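Long-range contacts in mandelate racemase / muconate lactonizing enzyme (Burkholderia pseudomallei, PDB 2POD), which is of unknown function but belongs to the enolase superfamily, whose members abstract a proton next to a carboxylate, and may be a lyase: residues 35-40 and 323-328; 62-67 and 301-306; 118-123 and 343-348; 270-275 and 296-301; 289-294 and 318-323. All blocks are in the same frame, centred on the assembly; numbering follows the deposited sequence.

All five contacts are buried. Contacts 1, 3, 4 and 5 lie within about 10 Å of the chain centre, measured centre to centre. Contact 2 is the outlying one, at about 17 Å. Contacts 3 and 5 pair parallel strands of the barrel, and V319 and L344 link them through the backbone. Contact 4 joins two loops beside the sodium ion without any hydrogen bond between them. Contacts 1 and 2 hold the N-terminal domain against the barrel. Contact 1 does so with a carboxylate at a helix start, contact 2 with a salt bridge between helices. Contacts 1 and 4 meet where W298 NE1 bonds F37 O. Contacts 4 and 5 share the E272 and H322 neighbourhood.

Contact 1 of 5, residues 35-40 and 323-328; sequences ETFYGA and DCTGPV
E35 to F37, the end of strand 31-37, and T325 to V328, the start of helix 327-339, run in nearly opposite directions, 175° apart. Their backbones come nearest at E35 and V328, with CA atoms 6.0 Å apart. No backbone pair bonds across; the E35 side chain bridges the gap. Its CG lies anti to the backbone N (chi1 -160°) and the chain stays extended beyond it. This carries the carboxylate to the helix start. OE2 accepts V328 N at 3.2 Å, from above the carboxylate plane, and also W21 NE1. OE1 accepts V329 N and a water at 2.8 Å. F37 meets T325 further along. T325 CB sits over one ring face in a CH-pi contact, 4.0 Å from the F37 centroid, and T325 CG2 lies 3.6 Å from F37 CD2. D323 shapes the turn on the barrel side: its OD1 accepts T325 N at 3.0 Å, an Asx turn. The contact joins the N-terminal domain to a loop of the barrel. The two amides E35 receives belong to the first turn of the helix. That helix end would probably stabilise a negative charge on the buried carboxylate.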
# COMPACT_ATOMS: atom_id res chain seq x y z
N GLU B 35 -8.99 35.46 22.49
CA GLU B 35 -9.25 34.60 23.63
C GLU B 35 -8.58 33.25 23.44
O GLU B 35 -8.47 32.78 22.31
CB GLU B 35 -10.76 34.39 23.78
CG GLU B 35 -11.22 33.93 25.13
CD GLU B 35 -12.70 33.67 25.15
OE1 GLU B 35 -13.14 32.72 24.48
OE2 GLU B 35 -13.44 34.43 25.80
N THR B 36 -8.15 32.63 24.53
CA THR B 36 -7.90 31.19 24.57
C THR B 36 -8.16 30.57 25.95
O THR B 36 -8.30 31.28 26.94
CB THR B 36 -6.48 30.82 24.08
OG1 THR B 36 -6.37 29.40 23.95
CG2 THR B 36 -5.41 31.34 25.03
N PHE B 37 -8.20 29.24 26.00
CA PHE B 37 -8.64 28.51 27.18
C PHE B 37 -7.67 27.38 27.53
O PHE B 37 -7.02 26.81 26.65
CB PHE B 37 -10.05 27.96 26.94
CG PHE B 37 -10.85 27.74 28.19
CD1 PHE B 37 -11.54 28.80 28.79
CD2 PHE B 37 -10.95 26.47 28.76
CE1 PHE B 37 -12.31 28.59 29.94
CE2 PHE B 37 -11.72 26.25 29.91
CZ PHE B 37 -12.39 27.31 30.51
N TYR B 38 -7.60 27.06 28.83
CA TYR B 38 -6.55 26.25 29.46
C TYR B 38 -5.16 26.86 29.44
O TYR B 38 -4.79 27.54 28.50
CB TYR B 38 -6.51 24.80 28.94
CG TYR B 38 -7.79 24.03 29.14
CD1 TYR B 38 -8.49 24.08 30.35
CD2 TYR B 38 -8.31 23.24 28.12
CE1 TYR B 38 -9.67 23.36 30.53
CE2 TYR B 38 -9.49 22.53 28.28
CZ TYR B 38 -10.17 22.59 29.49
OH TYR B 38 -11.34 21.88 29.64
N GLY B 39 -4.40 26.59 30.51
CA GLY B 39 -2.99 26.98 30.63
C GLY B 39 -2.75 28.45 30.38
O GLY B 39 -1.81 28.82 29.65
N ALA B 40 -3.60 29.29 30.98
CA ALA B 40 -3.61 30.73 30.75
C ALA B 40 -2.28 31.41 31.04
O ALA B 40 -1.84 32.25 30.26
CB ALA B 40 -4.74 31.40 31.53
N ASP B 323 -16.70 24.90 20.98
CA ASP B 323 -16.66 25.87 22.08
C ASP B 323 -16.45 25.18 23.42
O ASP B 323 -15.31 24.83 23.76
CB ASP B 323 -17.91 26.77 22.10
CG ASP B 323 -17.94 27.71 23.31
OD1 ASP B 323 -16.92 28.40 23.58
OD2 ASP B 323 -18.98 27.72 24.00
N CYS B 324 -17.54 25.01 24.18
CA CYS B 324 -17.51 24.76 25.64
C CYS B 324 -16.51 25.59 26.47
O CYS B 324 -16.07 25.16 27.53
CB CYS B 324 -17.33 23.26 25.91
SG CYS B 324 -17.91 22.67 27.53
N THR B 325 -16.15 26.78 25.99
CA THR B 325 -15.10 27.58 26.64
C THR B 325 -15.56 29.02 26.86
O THR B 325 -16.65 29.24 27.37
CB THR B 325 -13.74 27.51 25.90
OG1 THR B 325 -13.90 27.92 24.54
CG2 THR B 325 -13.17 26.09 25.94
N GLY B 326 -14.73 29.99 26.49
CA GLY B 326 -15.08 31.40 26.69
C GLY B 326 -16.00 31.98 25.63
O GLY B 326 -16.20 31.36 24.57
N PRO B 327 -16.60 33.17 25.90
CA PRO B 327 -17.56 33.80 25.00
C PRO B 327 -17.00 34.27 23.65
O PRO B 327 -17.73 34.27 22.66
CB PRO B 327 -18.07 35.00 25.81
CG PRO B 327 -16.98 35.29 26.76
CD PRO B 327 -16.41 33.96 27.13
N VAL B 328 -15.73 34.67 23.63
CA VAL B 328 -15.12 35.20 22.41
C VAL B 328 -14.87 34.08 21.41
O VAL B 328 -15.11 34.25 20.21
CB VAL B 328 -13.82 35.99 22.70
CG1 VAL B 328 -13.00 36.26 21.43
CG2 VAL B 328 -14.15 37.28 23.40
O HOH W 1 -11.60 30.54 25.27

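Contact 2 of 5, residues 62-67 and 301-306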
# COMPACT_ATOMS: atom_id res chain seq x y z
N GLN B 62 -1.87 42.20 8.05
CA GLN B 62 -1.06 41.15 7.46
C GLN B 62 -1.21 39.81 8.20
O GLN B 62 -0.24 39.27 8.72
CB GLN B 62 0.39 41.60 7.34
CG GLN B 62 0.55 42.81 6.43
CD GLN B 62 1.95 43.37 6.40
OE1 GLN B 62 2.87 42.81 6.99
NE2 GLN B 62 2.11 44.49 5.70
N ILE B 63 -2.43 39.29 8.19
CA ILE B 63 -2.86 38.23 9.09
C ILE B 63 -2.19 36.89 8.75
O ILE B 63 -1.63 36.23 9.63
CB ILE B 63 -4.40 38.11 9.12
CG1 ILE B 63 -5.03 39.38 9.69
CG2 ILE B 63 -4.84 36.91 9.93
CD1 ILE B 63 -6.56 39.36 9.80
N ASP B 64 -2.24 36.52 7.47
CA ASP B 64 -1.49 35.37 6.95
C ASP B 64 0.02 35.45 7.19
O ASP B 64 0.64 34.43 7.51
CB ASP B 64 -1.78 35.16 5.45
CG ASP B 64 -3.09 34.42 5.19
OD1 ASP B 64 -3.61 33.73 6.10
OD2 ASP B 64 -3.60 34.54 4.07
N ARG B 65 0.59 36.64 7.03
CA ARG B 65 2.03 36.85 7.22
C ARG B 65 2.43 36.62 8.67
O ARG B 65 3.45 35.98 8.94
CB ARG B 65 2.46 38.23 6.75
CG ARG B 65 3.97 38.48 6.81
CD ARG B 65 4.34 39.85 6.27
NE ARG B 65 4.88 40.73 7.31
CZ ARG B 65 6.17 40.84 7.60
NH1 ARG B 65 7.08 40.14 6.94
NH2 ARG B 65 6.56 41.66 8.56
N HIS B 66 1.62 37.12 9.60
CA HIS B 66 1.96 37.05 11.03
C HIS B 66 1.80 35.66 11.61
O HIS B 66 2.65 35.23 12.37
CB HIS B 66 1.18 38.08 11.85
CG HIS B 66 1.50 39.49 11.48
ND1 HIS B 66 2.79 39.90 11.19
CD2 HIS B 66 0.72 40.58 11.34
CE1 HIS B 66 2.78 41.18 10.88
NE2 HIS B 66 1.54 41.62 10.96
N ALA B 67 0.72 34.97 11.22
CA ALA B 67 0.51 33.56 11.55
C ALA B 67 1.70 32.68 11.18
O ALA B 67 2.11 31.84 11.97
CB ALA B 67 -0.76 33.03 10.88
N GLY B 301 -5.75 29.56 15.22
CA GLY B 301 -6.49 30.79 15.03
C GLY B 301 -7.52 30.61 13.94
O GLY B 301 -7.68 29.50 13.42
N LEU B 302 -8.21 31.69 13.60
CA LEU B 302 -9.14 31.67 12.46
C LEU B 302 -8.39 31.44 11.15
O LEU B 302 -8.90 30.76 10.27
CB LEU B 302 -9.98 32.94 12.40
CG LEU B 302 -11.19 33.03 13.33
CD1 LEU B 302 -11.62 34.48 13.56
CD2 LEU B 302 -12.36 32.20 12.81
N SER B 303 -7.18 32.00 11.06
CA SER B 303 -6.24 31.74 9.97
C SER B 303 -6.07 30.28 9.56
O SER B 303 -6.21 29.96 8.39
CB SER B 303 -4.87 32.32 10.31
OG SER B 303 -4.84 33.69 10.02
N GLU B 304 -5.76 29.41 10.52
CA GLU B 304 -5.64 27.98 10.24
C GLU B 304 -7.01 27.32 10.07
O GLU B 304 -7.21 26.54 9.14
CB GLU B 304 -4.81 27.26 11.31
CG GLU B 304 -3.32 27.58 11.27
CD GLU B 304 -2.61 27.05 10.01
OE1 GLU B 304 -1.64 27.70 9.56
OE2 GLU B 304 -3.01 26.00 9.47
N ALA B 305 -7.95 27.65 10.95
CA ALA B 305 -9.29 27.08 10.93
C ALA B 305 -10.13 27.38 9.68
O ALA B 305 -10.95 26.55 9.30
CB ALA B 305 -10.06 27.45 12.20
N ARG B 306 -9.93 28.56 9.07
CA ARG B 306 -10.38 28.86 7.68
C ARG B 306 -10.08 27.69 6.75
O ARG B 306 -10.93 27.23 6.01
CB ARG B 306 -9.56 30.01 7.09
CG ARG B 306 -10.09 31.37 7.23
CD ARG B 306 -8.90 32.32 7.34
NE ARG B 306 -8.43 32.81 6.05
CZ ARG B 306 -7.21 33.30 5.83
NH1 ARG B 306 -6.31 33.36 6.81
NH2 ARG B 306 -6.88 33.73 4.62
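Helix 63-69 of the N-terminal domain packs on helix 301-314 of the barrel through D64 and R306, I63 and S303. The two helix segments are nearly perpendicular. Their axes pass 9.8 Å apart, with a signed crossing angle of -99°. The main link is a salt bridge. R306 NH1 gives a hydrogen bond to D64 OD1 at 2.8 Å, arriving on the syn side of the carboxylate. A second, weak bond runs from R306 NH2 to D64 OD2 at 3.4 Å. The guanidinium and carboxylate planes are 14° apart, and D64 lies at the guanidinium edge, near its plane. The R306 chain bends at chi2 and chi3 to bring its end back to D64. K307 adds a second positive partner at D64 OD1. Helix 301-314 connects strands 289-294 and 319-321 in a beta-alpha-beta unit of the barrel, and its first turns offer S303 and R306 to the N-terminal domain. I63 CG2 touches S303 OG at 3.2 Å, and A67 CB lies 4.2 Å from S303 CB. S303 OG has its polar partner in D90. W94 of helix 81-101 packs against I63, S303 and R306. L109 of a neighbouring subunit packs against both D64 and R306.

Contact 3 of 5, residues 118-123 and 343-348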
# COMPACT_ATOMS: atom_id res chain seq x y z
N ARG B 118 -27.51 25.44 13.05
CA ARG B 118 -27.91 24.50 14.09
C ARG B 118 -26.88 24.41 15.21
O ARG B 118 -25.68 24.31 14.96
CB ARG B 118 -28.13 23.11 13.47
CG ARG B 118 -28.75 22.09 14.41
CD ARG B 118 -29.21 20.88 13.62
NE ARG B 118 -29.62 19.79 14.50
CZ ARG B 118 -28.91 18.68 14.70
NH1 ARG B 118 -27.74 18.51 14.09
NH2 ARG B 118 -29.37 17.74 15.51
N THR B 119 -27.37 24.50 16.44
CA THR B 119 -26.53 24.30 17.61
C THR B 119 -26.78 22.94 18.23
O THR B 119 -27.81 22.32 17.97
CB THR B 119 -26.69 25.45 18.64
OG1 THR B 119 -25.53 25.52 19.46
CG2 THR B 119 -27.94 25.27 19.51
N TYR B 120 -25.82 22.46 19.01
CA TYR B 120 -26.01 21.31 19.88
C TYR B 120 -25.49 21.64 21.26
O TYR B 120 -24.56 22.44 21.40
CB TYR B 120 -25.35 20.04 19.32
CG TYR B 120 -23.84 19.94 19.45
CD1 TYR B 120 -23.25 19.26 20.53
CD2 TYR B 120 -23.00 20.49 18.48
CE1 TYR B 120 -21.86 19.17 20.65
CE2 TYR B 120 -21.61 20.39 18.59
CZ TYR B 120 -21.05 19.73 19.67
OH TYR B 120 -19.68 19.62 19.78
N ASN B 121 -26.09 21.03 22.28
CA ASN B 121 -25.76 21.37 23.66
C ASN B 121 -24.80 20.39 24.29
O ASN B 121 -25.11 19.22 24.47
CB ASN B 121 -27.01 21.54 24.53
CG ASN B 121 -26.73 22.35 25.79
OD1 ASN B 121 -26.56 23.57 25.74
ND2 ASN B 121 -26.66 21.67 26.93
N THR B 122 -23.61 20.89 24.62
CA THR B 122 -22.67 20.13 25.42
C THR B 122 -23.12 20.21 26.88
O THR B 122 -23.07 21.28 27.51
CB THR B 122 -21.23 20.65 25.20
OG1 THR B 122 -20.85 20.37 23.85
CG2 THR B 122 -20.23 19.99 26.14
N CYS B 123 -23.58 19.08 27.41
CA CYS B 123 -24.22 19.00 28.72
C CYS B 123 -23.22 19.08 29.87
O CYS B 123 -23.07 18.13 30.65
CB CYS B 123 -25.06 17.72 28.82
SG CYS B 123 -26.35 17.56 27.56
N ALA B 343 -19.78 23.57 7.25
CA ALA B 343 -20.13 23.60 8.67
C ALA B 343 -21.39 22.80 9.01
O ALA B 343 -22.39 22.87 8.31
CB ALA B 343 -20.23 25.01 9.17
N LEU B 344 -21.33 21.99 10.07
CA LEU B 344 -22.39 21.02 10.39
C LEU B 344 -23.24 21.55 11.54
O LEU B 344 -24.45 21.76 11.40
CB LEU B 344 -21.77 19.68 10.80
CG LEU B 344 -22.42 18.29 10.62
CD1 LEU B 344 -21.92 17.36 11.72
CD2 LEU B 344 -23.94 18.25 10.52
N VAL B 345 -22.58 21.74 12.68
CA VAL B 345 -23.20 22.26 13.88
C VAL B 345 -22.21 23.21 14.54
O VAL B 345 -21.02 23.16 14.26
CB VAL B 345 -23.58 21.15 14.89
CG1 VAL B 345 -24.98 20.63 14.61
CG2 VAL B 345 -22.57 20.01 14.89
N GLN B 346 -22.72 24.07 15.41
CA GLN B 346 -21.89 24.85 16.30
C GLN B 346 -22.17 24.45 17.74
O GLN B 346 -23.29 24.65 18.23
CB GLN B 346 -22.16 26.34 16.10
CG GLN B 346 -21.40 27.24 17.05
CD GLN B 346 -19.92 27.02 16.99
OE1 GLN B 346 -19.29 26.63 17.98
NE2 GLN B 346 -19.34 27.25 15.82
N GLU B 347 -21.16 23.90 18.41
CA GLU B 347 -21.18 23.66 19.86
C GLU B 347 -21.56 24.91 20.64
O GLU B 347 -21.01 25.99 20.39
CB GLU B 347 -19.82 23.13 20.32
CG GLU B 347 -19.74 22.74 21.80
CD GLU B 347 -18.59 21.77 22.09
OE1 GLU B 347 -17.93 21.32 21.14
OE2 GLU B 347 -18.37 21.45 23.28
N SER B 348 -22.50 24.76 21.56
CA SER B 348 -22.76 25.76 22.59
C SER B 348 -23.17 25.09 23.89
O SER B 348 -23.63 23.94 23.89
CB SER B 348 -23.84 26.74 22.12
OG SER B 348 -25.12 26.13 22.12
O HOH W 2 -27.06 25.04 23.62
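Backbone hydrogen bonds pair R118 to T122 with Q346 to S348 as parallel strands. Q346 N donates to R118 O at 3.0 Å. S348 N donates to Y120 O at 3.1 Å, and T122 N to S348 O, also at 3.1 Å. A weak bond runs from Y120 N to Q346 O. These are the first and last of the eight parallel strands of the barrel, so their pairing helps to close it. Side-chain hydrogen bonds reinforce both faces. On the face with N121 and S348, T119 has OG1 anti to its own N (chi1 -157°), which places it 2.7 Å from Q346 O, to which it donates. A water spans N121 OD1 and S348 OG; N121 OD1 also accepts R350 N. On the other face, T122 OG1 donates to E347 OE2 at 2.8 Å, from well above the carboxylate plane. V345 makes the apolar contact: its CG2 meets Y120 CD2 at 3.6 Å, the two side chains crossing at about a right angle. V345 CG1 makes van der Waals contact alongside R118, 3.5 Å from NH1. The R118 guanidinium has a salt bridge to D216 and a cation-pi contact with Y191 of a neighbouring subunit. The nearest E347 side-chain atom is about 5 Å from the sodium ion. The T122 bond probably helps to position this carboxylate, with K176 at its other oxygen as a long, weak ion pair.

Contact 4 of 5, residues 270-275 and 296-301; sequences ASETLA and ISWCGG. With NA (sodium ion), chain D.
E272 and W298 lie side by side and point the same way. E272 has CG between its backbone N and carbonyl carbon (chi1 62°), and the chain is extended from there. This sends the carboxylate along the indole to the sodium ion, which OE2 binds at 2.2 Å. OE1 stays close to the indole, 3.3 Å from W298 CZ3, and accepts a hydrogen bond from Y73 of a neighbouring subunit. The carboxylate and ring planes are 51° apart. W298 has CG beside its backbone N (chi1 -58°), and its six-membered ring meets E272, whose carbonyl O lies at the ring edge near its plane, 3.2 Å from CE3. At the pyrrole side, W298 NE1 hydrogen-bonds F37 O, which helps to hold the ring. Further along, C299 CB lies 3.7 Å from L274 O, and A275 CB lies 3.7 Å from W298 O. No hydrogen bond crosses the contact. Within 270-275, a type I turn runs from S271 to L274, and S271 OG accepts T273 N in an ST turn. E220 and E246 also bind the sodium, probably in the place of the usual magnesium of this superfamily. The two segments are loops following barrel strands 268-270 and 289-294. They lead into helices 276-285 and 301-314, and helix 81-101 packs against A275 and W298.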
# COMPACT_ATOMS: atom_id res chain seq x y z
N ALA B 270 -13.00 14.20 15.23
CA ALA B 270 -11.64 14.45 15.66
C ALA B 270 -11.19 15.75 15.02
O ALA B 270 -11.64 16.04 13.92
CB ALA B 270 -10.73 13.30 15.22
N SER B 271 -10.34 16.55 15.67
CA SER B 271 -10.08 16.56 17.11
C SER B 271 -9.75 17.99 17.53
O SER B 271 -8.96 18.66 16.85
CB SER B 271 -8.86 15.70 17.46
OG SER B 271 -8.63 15.66 18.85
N GLU B 272 -10.31 18.42 18.65
CA GLU B 272 -9.98 19.71 19.28
C GLU B 272 -8.52 19.81 19.74
O GLU B 272 -7.99 20.91 19.91
CB GLU B 272 -10.90 19.96 20.48
CG GLU B 272 -10.74 18.91 21.58
CD GLU B 272 -11.81 18.98 22.63
OE1 GLU B 272 -11.48 19.18 23.81
OE2 GLU B 272 -13.00 18.81 22.28
N THR B 273 -7.88 18.65 19.95
CA THR B 273 -6.50 18.59 20.40
C THR B 273 -5.48 18.85 19.29
O THR B 273 -4.32 19.15 19.57
CB THR B 273 -6.18 17.24 21.07
OG1 THR B 273 -6.17 16.20 20.08
CG2 THR B 273 -7.23 16.91 22.14
N LEU B 274 -5.92 18.71 18.04
CA LEU B 274 -5.04 18.82 16.88
C LEU B 274 -4.89 20.26 16.39
O LEU B 274 -5.85 21.03 16.39
CB LEU B 274 -5.54 17.93 15.74
CG LEU B 274 -5.28 16.42 15.85
CD1 LEU B 274 -6.14 15.68 14.85
CD2 LEU B 274 -3.79 16.09 15.64
N ALA B 275 -3.68 20.62 15.96
CA ALA B 275 -3.41 21.98 15.53
C ALA B 275 -2.96 22.07 14.08
O ALA B 275 -2.23 21.21 13.61
CB ALA B 275 -2.42 22.64 16.46
N ILE B 296 -10.80 26.89 17.43
CA ILE B 296 -10.04 28.03 16.90
C ILE B 296 -9.02 28.66 17.85
O ILE B 296 -8.07 29.30 17.40
CB ILE B 296 -10.91 29.10 16.13
CG1 ILE B 296 -11.34 30.26 17.03
CG2 ILE B 296 -12.03 28.46 15.30
CD1 ILE B 296 -12.53 30.01 17.89
N SER B 297 -9.19 28.46 19.15
CA SER B 297 -8.20 28.92 20.11
C SER B 297 -7.07 27.92 20.40
O SER B 297 -6.11 28.26 21.09
CB SER B 297 -8.87 29.31 21.42
OG SER B 297 -9.34 28.17 22.11
N TRP B 298 -7.19 26.70 19.87
CA TRP B 298 -6.17 25.67 20.09
C TRP B 298 -5.47 25.26 18.81
O TRP B 298 -4.43 24.60 18.88
CB TRP B 298 -6.75 24.42 20.79
CG TRP B 298 -7.39 24.67 22.13
CD1 TRP B 298 -7.17 25.73 22.97
CD2 TRP B 298 -8.36 23.84 22.79
NE1 TRP B 298 -7.95 25.61 24.10
CE2 TRP B 298 -8.68 24.46 24.01
CE3 TRP B 298 -8.98 22.62 22.46
CZ2 TRP B 298 -9.61 23.91 24.91
CZ3 TRP B 298 -9.90 22.08 23.35
CH2 TRP B 298 -10.21 22.73 24.56
N CYS B 299 -6.03 25.63 17.65
CA CYS B 299 -5.62 25.05 16.37
C CYS B 299 -4.76 25.95 15.48
O CYS B 299 -4.28 25.50 14.45
CB CYS B 299 -6.83 24.55 15.59
SG CYS B 299 -7.77 25.86 14.75
N GLY B 300 -4.57 27.20 15.88
CA GLY B 300 -3.78 28.14 15.08
C GLY B 300 -4.57 29.36 14.63
O GLY B 300 -4.13 30.11 13.77
N GLY B 301 -5.75 29.56 15.22
CA GLY B 301 -6.49 30.79 15.03
C GLY B 301 -7.52 30.61 13.94
O GLY B 301 -7.68 29.50 13.42
NA NA D . -14.73 18.15 23.44

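Contact 5 of 5, residues 289-294 and 318-323; sequences AGIVML and PVAPHD
V292 O takes two hydrogens from the neighbouring strand. A320 N donates to it at 3.1 Å, tilted 30° from the carbonyl plane, and V319 CA makes a CA-H...O contact at 3.2 Å. The next bonds in the pairing are V292 N to P318 O at 2.9 Å and H322 N to L294 O. A320 and H322 donate to 289-294; P318 and P321 have no N-H to give. Strands 289-294 and 319-321 are parallel neighbours in the barrel, joined by helix 301-314 in a beta-alpha-beta crossover. On one face V292 CG1 meets V319 CG2 at 3.9 Å, and L294 CD2 meets V319 CG1 at the same distance. V292 and L294 also pack against helices 276-285 and 301-314, so this side faces the helical layer. At the corner of the chain, I291 CG2 touches A320 CB at 4.0 Å. I291 CG1 rests 4.1 Å from the ring atom P318 CG. H322 ND1 bonds D295 OD2, a pair consistent with the His-Asp pair of mandelate racemase. The nearest H322 side-chain atom is about 3 Å from the sodium ion, which is bound by E220, E246 and E272. The backbone pairing, flanked by apolar side chains, ends at an imidazole close to the metal site.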
# COMPACT_ATOMS: atom_id res chain seq x y z
N ALA B 289 -11.57 9.72 9.92
CA ALA B 289 -12.47 10.72 10.48
C ALA B 289 -13.71 10.87 9.63
O ALA B 289 -13.65 10.80 8.39
CB ALA B 289 -11.77 12.04 10.63
N GLY B 290 -14.85 11.07 10.30
CA GLY B 290 -16.09 11.44 9.63
C GLY B 290 -16.42 12.92 9.81
O GLY B 290 -16.94 13.56 8.90
N ILE B 291 -16.13 13.45 10.99
CA ILE B 291 -16.35 14.87 11.26
C ILE B 291 -15.04 15.49 11.69
O ILE B 291 -14.39 15.00 12.61
CB ILE B 291 -17.48 15.12 12.32
CG1 ILE B 291 -18.83 14.60 11.81
CG2 ILE B 291 -17.64 16.63 12.60
CD1 ILE B 291 -19.24 13.30 12.43
N VAL B 292 -14.65 16.55 11.01
CA VAL B 292 -13.45 17.29 11.37
C VAL B 292 -13.80 18.31 12.45
O VAL B 292 -14.50 19.29 12.19
CB VAL B 292 -12.78 17.93 10.13
CG1 VAL B 292 -11.68 18.91 10.54
CG2 VAL B 292 -12.20 16.83 9.25
N MSE B 293 -13.34 18.06 13.66
CA MSE B 293 -13.54 18.99 14.76
C MSE B 293 -12.30 19.82 15.01
O MSE B 293 -11.19 19.40 14.69
CB MSE B 293 -13.96 18.29 16.04
CG MSE B 293 -15.12 18.98 16.71
SE MSE B 293 -15.31 18.79 18.62
CE MSE B 293 -13.61 17.92 19.00
N LEU B 294 -12.51 20.98 15.61
CA LEU B 294 -11.66 22.13 15.42
C LEU B 294 -11.95 23.07 16.57
O LEU B 294 -13.10 23.42 16.79
CB LEU B 294 -12.07 22.82 14.10
CG LEU B 294 -11.09 23.69 13.31
CD1 LEU B 294 -9.71 23.12 13.41
CD2 LEU B 294 -11.53 23.73 11.87
N PRO B 318 -17.72 17.26 7.01
CA PRO B 318 -18.14 18.46 7.70
C PRO B 318 -17.23 18.88 8.84
O PRO B 318 -16.68 18.02 9.54
CB PRO B 318 -19.53 18.10 8.23
CG PRO B 318 -19.56 16.62 8.33
CD PRO B 318 -18.46 16.07 7.47
N VAL B 319 -17.08 20.19 9.01
CA VAL B 319 -16.48 20.77 10.21
C VAL B 319 -17.52 21.09 11.29
O VAL B 319 -18.61 21.60 10.99
CB VAL B 319 -15.57 22.00 9.86
CG1 VAL B 319 -15.22 22.82 11.10
CG2 VAL B 319 -14.30 21.52 9.21
N ALA B 320 -17.19 20.75 12.53
CA ALA B 320 -17.93 21.22 13.70
C ALA B 320 -16.98 21.94 14.66
O ALA B 320 -16.21 21.30 15.36
CB ALA B 320 -18.61 20.05 14.40
N PRO B 321 -17.02 23.29 14.67
CA PRO B 321 -16.18 24.06 15.59
C PRO B 321 -16.52 23.89 17.08
O PRO B 321 -17.70 23.86 17.46
CB PRO B 321 -16.39 25.51 15.14
CG PRO B 321 -16.95 25.39 13.75
CD PRO B 321 -17.80 24.17 13.79
N HIS B 322 -15.47 23.78 17.89
CA HIS B 322 -15.54 23.55 19.33
C HIS B 322 -15.75 24.88 20.05
O HIS B 322 -15.06 25.86 19.76
CB HIS B 322 -14.21 22.94 19.80
CG HIS B 322 -14.21 22.50 21.23
ND1 HIS B 322 -13.24 22.89 22.13
CD2 HIS B 322 -15.06 21.70 21.92
CE1 HIS B 322 -13.49 22.34 23.31
NE2 HIS B 322 -14.59 21.61 23.21
N ASP B 323 -16.70 24.90 20.98
CA ASP B 323 -16.66 25.87 22.08
C ASP B 323 -16.45 25.18 23.42
O ASP B 323 -15.31 24.83 23.76
CB ASP B 323 -17.91 26.77 22.10
CG ASP B 323 -17.94 27.71 23.31
OD1 ASP B 323 -16.92 28.40 23.58
OD2 ASP B 323 -18.98 27.72 24.00